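Local structure of sensor protein KdpD (Escherichia coli, 4Y2F) at residues A[38-48]-A[60-69]; A[90-99]-A[125-133]. The protein acts as a potassium-sensing histidine kinase, of which the fragment described here is the GAF domain. All blocks are in the same frame, centred on the assembly; numbering follows the deposited sequence.

Contact 1 (A[38-48]-A[60-69])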
loop_
_atom_site.group_PDB
_atom_site.type_symbol
_atom_site.label_atom_id
_atom_site.label_comp_id
_atom_site.label_asym_id
_atom_site.label_seq_id
_atom_site.Cartn_x
_atom_site.Cartn_y
_atom_site.Cartn_z
ATOM N N GLN A 38 14.614 -8.112 9.802
ATOM C CA GLN A 38 15.598 -7.068 9.568
ATOM C C GLN A 38 15.375 -6.512 8.170
ATOM O O GLN A 38 15.387 -7.266 7.187
ATOM C CB GLN A 38 16.992 -7.681 9.613
ATOM C CG GLN A 38 18.077 -6.712 9.216
ATOM C CD GLN A 38 18.378 -5.739 10.320
ATOM O OE1 GLN A 38 18.807 -6.137 11.397
ATOM N NE2 GLN A 38 18.146 -4.453 10.067
ATOM N N VAL A 39 15.170 -5.204 8.089
ATOM C CA VAL A 39 15.125 -4.492 6.821
ATOM C C VAL A 39 16.546 -4.111 6.424
ATOM O O VAL A 39 17.334 -3.631 7.256
ATOM C CB VAL A 39 14.208 -3.259 6.928
ATOM C CG1 VAL A 39 14.381 -2.332 5.726
ATOM C CG2 VAL A 39 12.745 -3.705 7.051
ATOM N N LEU A 40 16.870 -4.353 5.154
ATOM C CA LEU A 40 18.163 -4.029 4.561
ATOM C C LEU A 40 17.943 -3.016 3.445
ATOM O O LEU A 40 17.073 -3.208 2.590
ATOM C CB LEU A 40 18.788 -5.297 3.971
ATOM C CG LEU A 40 18.967 -6.457 4.958
ATOM C CD1 LEU A 40 19.523 -7.699 4.253
ATOM C CD2 LEU A 40 19.872 -6.033 6.087
ATOM N N LEU A 41 18.753 -1.955 3.435
ATOM C CA LEU A 41 18.601 -0.868 2.479
ATOM C C LEU A 41 19.898 -0.669 1.704
ATOM O O LEU A 41 20.988 -0.845 2.263
ATOM C CB LEU A 41 18.235 0.440 3.196
ATOM C CG LEU A 41 16.921 0.359 3.980
ATOM C CD1 LEU A 41 16.652 1.655 4.705
ATOM C CD2 LEU A 41 15.751 0.003 3.063
ATOM N N PRO A 42 19.820 -0.307 0.423
ATOM C CA PRO A 42 21.045 -0.079 -0.353
ATOM C C PRO A 42 21.754 1.197 0.070
ATOM O O PRO A 42 21.126 2.200 0.421
ATOM C CB PRO A 42 20.531 0.043 -1.793
ATOM C CG PRO A 42 19.104 0.503 -1.644
ATOM C CD PRO A 42 18.604 -0.184 -0.402
ATOM N N ASP A 43 23.083 1.154 0.023
ATOM C CA ASP A 43 23.892 2.348 0.229
ATOM C C ASP A 43 24.115 3.053 -1.110
ATOM O O ASP A 43 23.439 2.765 -2.103
ATOM C CB ASP A 43 25.180 2.027 0.994
ATOM C CG ASP A 43 26.132 1.115 0.222
ATOM O OD1 ASP A 43 26.036 1.026 -1.021
ATOM O OD2 ASP A 43 26.999 0.489 0.870
ATOM N N ASP A 44 25.079 3.984 -1.141
ATOM C CA ASP A 44 25.392 4.740 -2.354
ATOM C C ASP A 44 25.691 3.833 -3.535
ATOM O O ASP A 44 25.390 4.184 -4.682
ATOM C CB ASP A 44 26.636 5.600 -2.126
ATOM C CG ASP A 44 26.404 6.731 -1.152
ATOM O OD1 ASP A 44 25.416 6.678 -0.391
ATOM O OD2 ASP A 44 27.225 7.671 -1.145
ATOM N N ASN A 45 26.312 2.686 -3.281
ATOM C CA ASN A 45 26.772 1.783 -4.324
ATOM C C ASN A 45 25.746 0.714 -4.678
ATOM O O ASN A 45 26.015 -0.116 -5.553
ATOM C CB ASN A 45 28.075 1.110 -3.880
ATOM C CG ASN A 45 29.077 2.097 -3.305
ATOM O OD1 ASN A 45 29.211 3.220 -3.791
ATOM N ND2 ASN A 45 29.784 1.681 -2.257
ATOM N N GLY A 46 24.583 0.718 -4.034
ATOM C CA GLY A 46 23.629 -0.353 -4.217
ATOM C C GLY A 46 23.885 -1.585 -3.378
ATOM O O GLY A 46 23.242 -2.614 -3.611
ATOM N N LYS A 47 24.805 -1.520 -2.416
ATOM C CA LYS A 47 25.086 -2.646 -1.534
ATOM C C LYS A 47 24.279 -2.523 -0.247
ATOM O O LYS A 47 24.186 -1.444 0.345
ATOM C CB LYS A 47 26.579 -2.726 -1.209
ATOM C CG LYS A 47 27.463 -3.051 -2.404
ATOM C CD LYS A 47 27.099 -4.387 -3.034
ATOM C CE LYS A 47 27.844 -4.584 -4.339
ATOM N NZ LYS A 47 27.641 -3.420 -5.249
ATOM N N LEU A 48 23.707 -3.642 0.188
ATOM C CA LEU A 48 22.733 -3.634 1.271
ATOM C C LEU A 48 23.397 -3.411 2.622
ATOM O O LEU A 48 24.488 -3.922 2.890
ATOM C CB LEU A 48 21.985 -4.963 1.297
ATOM C CG LEU A 48 21.076 -5.192 0.096
ATOM C CD1 LEU A 48 20.565 -6.613 0.150
ATOM C CD2 LEU A 48 19.904 -4.204 0.110
ATOM N N TRP A 60 22.089 -14.867 7.748
ATOM C CA TRP A 60 21.725 -15.172 6.370
ATOM C C TRP A 60 22.924 -14.928 5.469
ATOM O O TRP A 60 23.936 -14.350 5.875
ATOM C CB TRP A 60 20.540 -14.322 5.907
ATOM C CG TRP A 60 20.797 -12.868 6.014
ATOM C CD1 TRP A 60 21.390 -12.062 5.084
ATOM C CD2 TRP A 60 20.481 -12.036 7.125
ATOM N NE1 TRP A 60 21.456 -10.774 5.550
ATOM C CE2 TRP A 60 20.906 -10.730 6.804
ATOM C CE3 TRP A 60 19.870 -12.261 8.362
ATOM C CZ2 TRP A 60 20.743 -9.655 7.674
ATOM C CZ3 TRP A 60 19.691 -11.185 9.217
ATOM C CH2 TRP A 60 20.130 -9.900 8.871
ATOM N N ASP A 61 22.811 -15.395 4.231
ATOM C CA ASP A 61 23.894 -15.224 3.275
ATOM C C ASP A 61 23.807 -13.826 2.674
ATOM O O ASP A 61 22.817 -13.486 2.014
ATOM C CB ASP A 61 23.827 -16.297 2.191
ATOM C CG ASP A 61 25.007 -16.235 1.240
ATOM O OD1 ASP A 61 25.843 -17.166 1.249
ATOM O OD2 ASP A 61 25.110 -15.252 0.484
ATOM N N ASP A 62 24.842 -13.012 2.918
ATOM C CA ASP A 62 24.844 -11.634 2.437
ATOM C C ASP A 62 24.764 -11.566 0.921
ATOM O O ASP A 62 24.111 -10.671 0.369
ATOM C CB ASP A 62 26.117 -10.916 2.885
ATOM C CG ASP A 62 26.220 -10.773 4.390
ATOM O OD1 ASP A 62 25.171 -10.655 5.059
ATOM O OD2 ASP A 62 27.360 -10.767 4.901
ATOM N N ALA A 63 25.422 -12.493 0.227
ATOM C CA ALA A 63 25.448 -12.429 -1.227
ATOM C C ALA A 63 24.132 -12.878 -1.844
ATOM O O ALA A 63 23.736 -12.351 -2.890
ATOM C CB ALA A 63 26.628 -13.242 -1.770
ATOM N N ILE A 64 23.434 -13.825 -1.213
ATOM C CA ILE A 64 22.107 -14.204 -1.684
ATOM C C ILE A 64 21.106 -13.085 -1.415
ATOM O O ILE A 64 20.235 -12.799 -2.249
ATOM C CB ILE A 64 21.678 -15.558 -1.086
ATOM C CG1 ILE A 64 22.701 -16.640 -1.456
ATOM C CG2 ILE A 64 20.279 -15.933 -1.546
ATOM C CD1 ILE A 64 22.813 -16.878 -2.948
ATOM N N ALA A 65 21.244 -12.404 -0.270
ATOM C CA ALA A 65 20.446 -11.204 -0.033
ATOM C C ALA A 65 20.690 -10.170 -1.126
ATOM O O ALA A 65 19.742 -9.611 -1.695
ATOM C CB ALA A 65 20.768 -10.634 1.346
ATOM N N GLN A 66 21.963 -9.918 -1.456
ATOM C CA GLN A 66 22.257 -8.993 -2.544
ATOM C C GLN A 66 21.632 -9.465 -3.855
ATOM O O GLN A 66 21.114 -8.648 -4.629
ATOM C CB GLN A 66 23.772 -8.801 -2.690
ATOM C CG GLN A 66 24.175 -7.633 -3.593
ATOM C CD GLN A 66 23.830 -6.273 -3.005
ATOM O OE1 GLN A 66 24.137 -5.985 -1.845
ATOM N NE2 GLN A 66 23.186 -5.427 -3.810
ATOM N N TRP A 67 21.677 -10.777 -4.126
ATOM C CA TRP A 67 21.055 -11.335 -5.330
ATOM C C TRP A 67 19.559 -11.042 -5.364
ATOM O O TRP A 67 19.010 -10.649 -6.403
ATOM C CB TRP A 67 21.289 -12.847 -5.384
ATOM C CG TRP A 67 20.563 -13.557 -6.527
ATOM C CD1 TRP A 67 21.044 -13.792 -7.785
ATOM C CD2 TRP A 67 19.247 -14.135 -6.494
ATOM N NE1 TRP A 67 20.112 -14.470 -8.535
ATOM C CE2 TRP A 67 18.995 -14.684 -7.770
ATOM C CE3 TRP A 67 18.249 -14.223 -5.516
ATOM C CZ2 TRP A 67 17.793 -15.316 -8.091
ATOM C CZ3 TRP A 67 17.053 -14.854 -5.840
ATOM C CH2 TRP A 67 16.840 -15.397 -7.112
ATOM N N SER A 68 18.878 -11.249 -4.232
ATOM C CA SER A 68 17.448 -10.987 -4.154
ATOM C C SER A 68 17.140 -9.522 -4.450
ATOM O O SER A 68 16.182 -9.214 -5.177
ATOM C CB SER A 68 16.967 -11.389 -2.758
ATOM O OG SER A 68 15.607 -11.047 -2.527
ATOM N N PHE A 69 17.933 -8.608 -3.881
ATOM C CA PHE A 69 17.735 -7.181 -4.120
ATOM C C PHE A 69 18.019 -6.820 -5.572
ATOM O O PHE A 69 17.271 -6.055 -6.196
ATOM C CB PHE A 69 18.640 -6.373 -3.187
ATOM C CG PHE A 69 18.642 -4.895 -3.474
ATOM C CD1 PHE A 69 17.597 -4.096 -3.041
ATOM C CD2 PHE A 69 19.678 -4.307 -4.188
ATOM C CE1 PHE A 69 17.585 -2.742 -3.306
ATOM C CE2 PHE A 69 19.678 -2.948 -4.459
ATOM C CZ PHE A 69 18.628 -2.162 -4.023
#

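Contact 2 (A[90-99]-A[125-133])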
loop_
_atom_site.group_PDB
_atom_site.type_symbol
_atom_site.label_atom_id
_atom_site.label_comp_id
_atom_site.label_asym_id
_atom_site.label_seq_id
_atom_site.Cartn_x
_atom_site.Cartn_y
_atom_site.Cartn_z
ATOM N N LEU A 90 12.871 -11.289 1.292
ATOM C CA LEU A 90 11.770 -10.734 0.497
ATOM C C LEU A 90 12.119 -9.356 -0.046
ATOM O O LEU A 90 12.441 -8.441 0.737
ATOM C CB LEU A 90 10.485 -10.663 1.329
ATOM C CG LEU A 90 10.044 -12.028 1.856
ATOM C CD1 LEU A 90 8.871 -11.837 2.790
ATOM C CD2 LEU A 90 9.673 -12.971 0.721
ATOM N N PRO A 91 12.050 -9.143 -1.349
ATOM C CA PRO A 91 12.265 -7.788 -1.870
ATOM C C PRO A 91 11.121 -6.853 -1.509
ATOM O O PRO A 91 9.946 -7.231 -1.506
ATOM C CB PRO A 91 12.357 -8.000 -3.382
ATOM C CG PRO A 91 11.612 -9.270 -3.634
ATOM C CD PRO A 91 11.846 -10.135 -2.416
ATOM N N LEU A 92 11.488 -5.620 -1.167
ATOM C CA LEU A 92 10.513 -4.555 -0.924
ATOM C C LEU A 92 10.339 -3.809 -2.238
ATOM O O LEU A 92 11.101 -2.889 -2.552
ATOM C CB LEU A 92 11.016 -3.635 0.179
ATOM C CG LEU A 92 11.349 -4.403 1.457
ATOM C CD1 LEU A 92 12.040 -3.503 2.470
ATOM C CD2 LEU A 92 10.089 -5.029 2.068
ATOM N N LYS A 93 9.330 -4.197 -3.016
ATOM C CA LYS A 93 9.190 -3.732 -4.383
ATOM C C LYS A 93 7.959 -2.857 -4.540
ATOM O O LYS A 93 6.895 -3.152 -3.984
ATOM C CB LYS A 93 9.028 -4.899 -5.355
ATOM C CG LYS A 93 10.126 -5.911 -5.318
ATOM C CD LYS A 93 9.883 -6.999 -6.353
ATOM C CE LYS A 93 10.076 -6.485 -7.764
ATOM N NZ LYS A 93 10.167 -7.616 -8.748
ATOM N N SER A 94 8.106 -1.792 -5.308
ATOM C CA SER A 94 6.966 -1.026 -5.787
ATOM C C SER A 94 7.069 -1.023 -7.302
ATOM O O SER A 94 8.025 -0.473 -7.862
ATOM C CB SER A 94 6.979 0.389 -5.230
ATOM O OG SER A 94 5.903 1.121 -5.777
ATOM N N GLY A 95 6.102 -1.652 -7.961
ATOM C CA GLY A 95 6.239 -1.873 -9.387
ATOM C C GLY A 95 7.388 -2.828 -9.643
ATOM O O GLY A 95 7.546 -3.846 -8.957
ATOM N N GLU A 96 8.224 -2.479 -10.614
ATOM C CA GLU A 96 9.379 -3.299 -10.954
ATOM C C GLU A 96 10.631 -2.938 -10.161
ATOM O O GLU A 96 11.645 -3.634 -10.285
ATOM C CB GLU A 96 9.662 -3.218 -12.457
ATOM C CG GLU A 96 8.431 -3.402 -13.347
ATOM C CD GLU A 96 7.876 -4.823 -13.351
ATOM O OE1 GLU A 96 8.374 -5.678 -12.587
ATOM O OE2 GLU A 96 6.937 -5.086 -14.132
ATOM N N LYS A 97 10.582 -1.897 -9.333
ATOM C CA LYS A 97 11.752 -1.394 -8.627
ATOM C C LYS A 97 11.796 -1.931 -7.205
ATOM O O LYS A 97 10.787 -1.923 -6.493
ATOM C CB LYS A 97 11.759 0.134 -8.585
ATOM C CG LYS A 97 12.696 0.773 -9.607
ATOM C CD LYS A 97 12.495 0.167 -10.987
ATOM C CE LYS A 97 13.639 0.518 -11.923
ATOM N NZ LYS A 97 13.574 -0.255 -13.194
ATOM N N THR A 98 12.978 -2.370 -6.786
ATOM C CA THR A 98 13.201 -2.876 -5.439
ATOM C C THR A 98 13.936 -1.808 -4.637
ATOM O O THR A 98 14.972 -1.293 -5.081
ATOM C CB THR A 98 13.980 -4.190 -5.502
ATOM O OG1 THR A 98 13.220 -5.136 -6.259
ATOM C CG2 THR A 98 14.193 -4.753 -4.115
ATOM N N TYR A 99 13.375 -1.438 -3.489
ATOM C CA TYR A 99 13.908 -0.362 -2.666
ATOM C C TYR A 99 14.635 -0.868 -1.438
ATOM O O TYR A 99 15.248 -0.072 -0.721
ATOM C CB TYR A 99 12.772 0.582 -2.244
ATOM C CG TYR A 99 12.223 1.338 -3.427
ATOM C CD1 TYR A 99 11.224 0.789 -4.222
ATOM C CD2 TYR A 99 12.748 2.570 -3.787
ATOM C CE1 TYR A 99 10.752 1.453 -5.331
ATOM C CE2 TYR A 99 12.272 3.248 -4.882
ATOM C CZ TYR A 99 11.276 2.686 -5.655
ATOM O OH TYR A 99 10.815 3.358 -6.759
ATOM N N THR A 125 4.830 -5.933 2.649
ATOM C CA THR A 125 6.043 -5.485 1.967
ATOM C C THR A 125 5.740 -4.434 0.906
ATOM O O THR A 125 6.580 -3.568 0.638
ATOM C CB THR A 125 6.819 -6.655 1.355
ATOM O OG1 THR A 125 6.059 -7.269 0.305
ATOM C CG2 THR A 125 7.174 -7.695 2.416
ATOM N N LEU A 126 4.545 -4.475 0.312
ATOM C CA LEU A 126 4.175 -3.453 -0.658
ATOM C C LEU A 126 4.021 -2.093 0.017
ATOM O O LEU A 126 4.479 -1.074 -0.515
ATOM C CB LEU A 126 2.881 -3.862 -1.350
ATOM C CG LEU A 126 2.262 -2.900 -2.350
ATOM C CD1 LEU A 126 3.283 -2.513 -3.421
ATOM C CD2 LEU A 126 1.074 -3.584 -2.972
ATOM N N LEU A 127 3.409 -2.061 1.200
ATOM C CA LEU A 127 3.263 -0.794 1.914
ATOM C C LEU A 127 4.617 -0.265 2.376
ATOM O O LEU A 127 4.892 0.939 2.270
ATOM C CB LEU A 127 2.322 -0.976 3.101
ATOM C CG LEU A 127 0.848 -1.208 2.813
ATOM C CD1 LEU A 127 0.140 -0.970 4.110
ATOM C CD2 LEU A 127 0.323 -0.246 1.768
ATOM N N VAL A 128 5.500 -1.149 2.858
ATOM C CA VAL A 128 6.842 -0.723 3.230
ATOM C C VAL A 128 7.583 -0.161 2.021
ATOM O O VAL A 128 8.238 0.887 2.102
ATOM C CB VAL A 128 7.609 -1.883 3.888
ATOM C CG1 VAL A 128 9.060 -1.481 4.107
ATOM C CG2 VAL A 128 6.932 -2.273 5.199
ATOM N N ALA A 129 7.483 -0.847 0.882
ATOM C CA ALA A 129 8.165 -0.396 -0.323
ATOM C C ALA A 129 7.679 0.981 -0.752
ATOM O O ALA A 129 8.482 1.822 -1.158
ATOM C CB ALA A 129 7.962 -1.406 -1.452
ATOM N N ASN A 130 6.365 1.225 -0.665
ATOM C CA ASN A 130 5.817 2.533 -1.018
ATOM C C ASN A 130 6.392 3.625 -0.126
ATOM O O ASN A 130 6.660 4.739 -0.592
ATOM C CB ASN A 130 4.294 2.519 -0.867
ATOM C CG ASN A 130 3.590 1.812 -1.999
ATOM O OD1 ASN A 130 4.195 1.476 -3.014
ATOM N ND2 ASN A 130 2.286 1.606 -1.841
ATOM N N ALA A 131 6.578 3.330 1.162
ATOM C CA ALA A 131 7.144 4.323 2.074
ATOM C C ALA A 131 8.599 4.621 1.731
ATOM O O ALA A 131 9.010 5.787 1.675
ATOM C CB ALA A 131 6.993 3.848 3.521
ATOM N N LEU A 132 9.388 3.573 1.486
ATOM C CA LEU A 132 10.771 3.749 1.055
ATOM C C LEU A 132 10.852 4.509 -0.263
ATOM O O LEU A 132 11.709 5.382 -0.427
ATOM C CB LEU A 132 11.426 2.378 0.904
ATOM C CG LEU A 132 11.655 1.644 2.217
ATOM C CD1 LEU A 132 12.247 0.249 1.938
ATOM C CD2 LEU A 132 12.594 2.461 3.097
ATOM N N GLU A 133 9.956 4.198 -1.207
ATOM C CA GLU A 133 9.947 4.906 -2.487
ATOM C C GLU A 133 9.664 6.389 -2.293
ATOM O O GLU A 133 10.314 7.243 -2.906
ATOM C CB GLU A 133 8.919 4.270 -3.433
ATOM C CG GLU A 133 8.703 5.013 -4.762
ATOM C CD GLU A 133 7.618 4.372 -5.622
ATOM O OE1 GLU A 133 6.748 3.673 -5.067
ATOM O OE2 GLU A 133 7.633 4.572 -6.854
HETATM O O HOH W 1 7.128 -6.097 -2.203
HETATM O O HOH W 2 8.486 2.188 -8.211
#

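Contact 1 (A[38-48]-A[60-69])
The side-chain amide of Gln-66, on helix 62-69, is held at both of its polar atoms by the backbone leaving the turn, at Gly-46 and Leu-48. NE2 donates to Gly-46 O at 2.8 Å, while OE1 accepts from Leu-48 N at 3.1 Å, the donor lying in the carbonyl plane on a lone pair. The chain reaches there because CG stands anti to the backbone N (chi1 -168°) and then bends at chi2 (68°). Lys-47 crosses the Gln-66 side chain at about a right angle, its CD lying against OE1. NE2 also donates to Asp-70 OD1 one helical turn on, so the amide has partners on both of its atoms and is unlikely to turn over. With an alanine here both bonds across the contact go, and the chain leaving the turn would probably be freer to shift against the helix.

Beside this polar link lies an apolar patch. Leu-48 lays CD2 over one face of the Phe-69 ring, 4.1 Å from its centroid, a CH-pi contact offset toward the rim, and Leu-48 CD1 lies 3.9 Å from Phe-69 CB. Pro-42 crosses Phe-69 at about a right angle, Pro-42 CG meeting Phe-69 CZ at 3.6 Å. Farther along strand 38-42, Leu-40 slides past the indole of Trp-60, with Leu-40 CD2 4.0 Å from Trp-60 CZ2. Gln-38 brings its CG up to CH2 of the same indole. Leu-101 and Val-103 of neighbouring strand 97-106 extend the patch, touching Leu-48 and Trp-60 respectively.

Asp-43 shapes the turn itself: OD1 takes Asn-45 N and Lys-47 N from opposite faces of its carboxylate, the first closing an Asx turn. The chemistry is thus divided: hydrophobic groups seat helix 62-71 on the sheet, while a single uncharged amide, bonding to backbone groups, probably helps set how the turn meets the helix.

Contact 2 (A[90-99]-A[125-133])
Glu-133 OE2 is gripped by water 2, at 2.9 Å, and by Lys-137 in a salt bridge. The same water donates to Ser-94 O and accepts a hydrogen bond from Tyr-99 OH, bridging both strands to the helix. OE1 receives Ser-94 OG at 2.8 Å, from above the carboxylate plane; a chi1 of 177° sets OG opposite the backbone N and turns it to the helix. Glu-133 CB stands over one face of the Tyr-99 ring, offset toward its rim, 3.8 Å from the centroid, a CH-pi contact.

Beyond this polar end the packing is close. Ala-129 CB comes within 3.3 Å of Lys-93 O, and the small side chain lets the axes of strand 90-94 and helix 125-133 approach to 6.4 Å at a crossing angle of -63°. Leu-92 spreads its methyls along the helix, CD1 against Leu-132 CD1 at 3.8 Å and CD2 against Thr-125 CB. Water 1 ties Thr-125 OG1 to Pro-91 O and Lys-93 N; OG1 also hydrogen-bonds Glu-122 O.

Leu-126 and Leu-127 also pack on Leu-127 and Leu-126 of the second subunit. Helices laid on a central antiparallel sheet of order 2-1-5-4-3 are characteristic of the GAF fold.

How the contacts relate
After helices 4-13 and 18-33 the chain enters the sheet at strand 35-42. Contact 1 then closes a short loop, bringing helix 62-71 back onto that strand and the turn after it. Only later does contact 2 open, joining the hairpin of strands 88-94 and 97-106 to helix 115-142. The two loops follow in series and neither nest nor cross. They meet through neighbouring strands 35-42 and 97-106: Pro-42 CD lies 3.4 Å from Tyr-99 O, and Leu-41 CD2 lies 3.7 Å from Leu-132 CD1. Leu-40 faces helix 62-71 while Leu-41 turns away from it, so the contacts cover opposite faces of one antiparallel sheet.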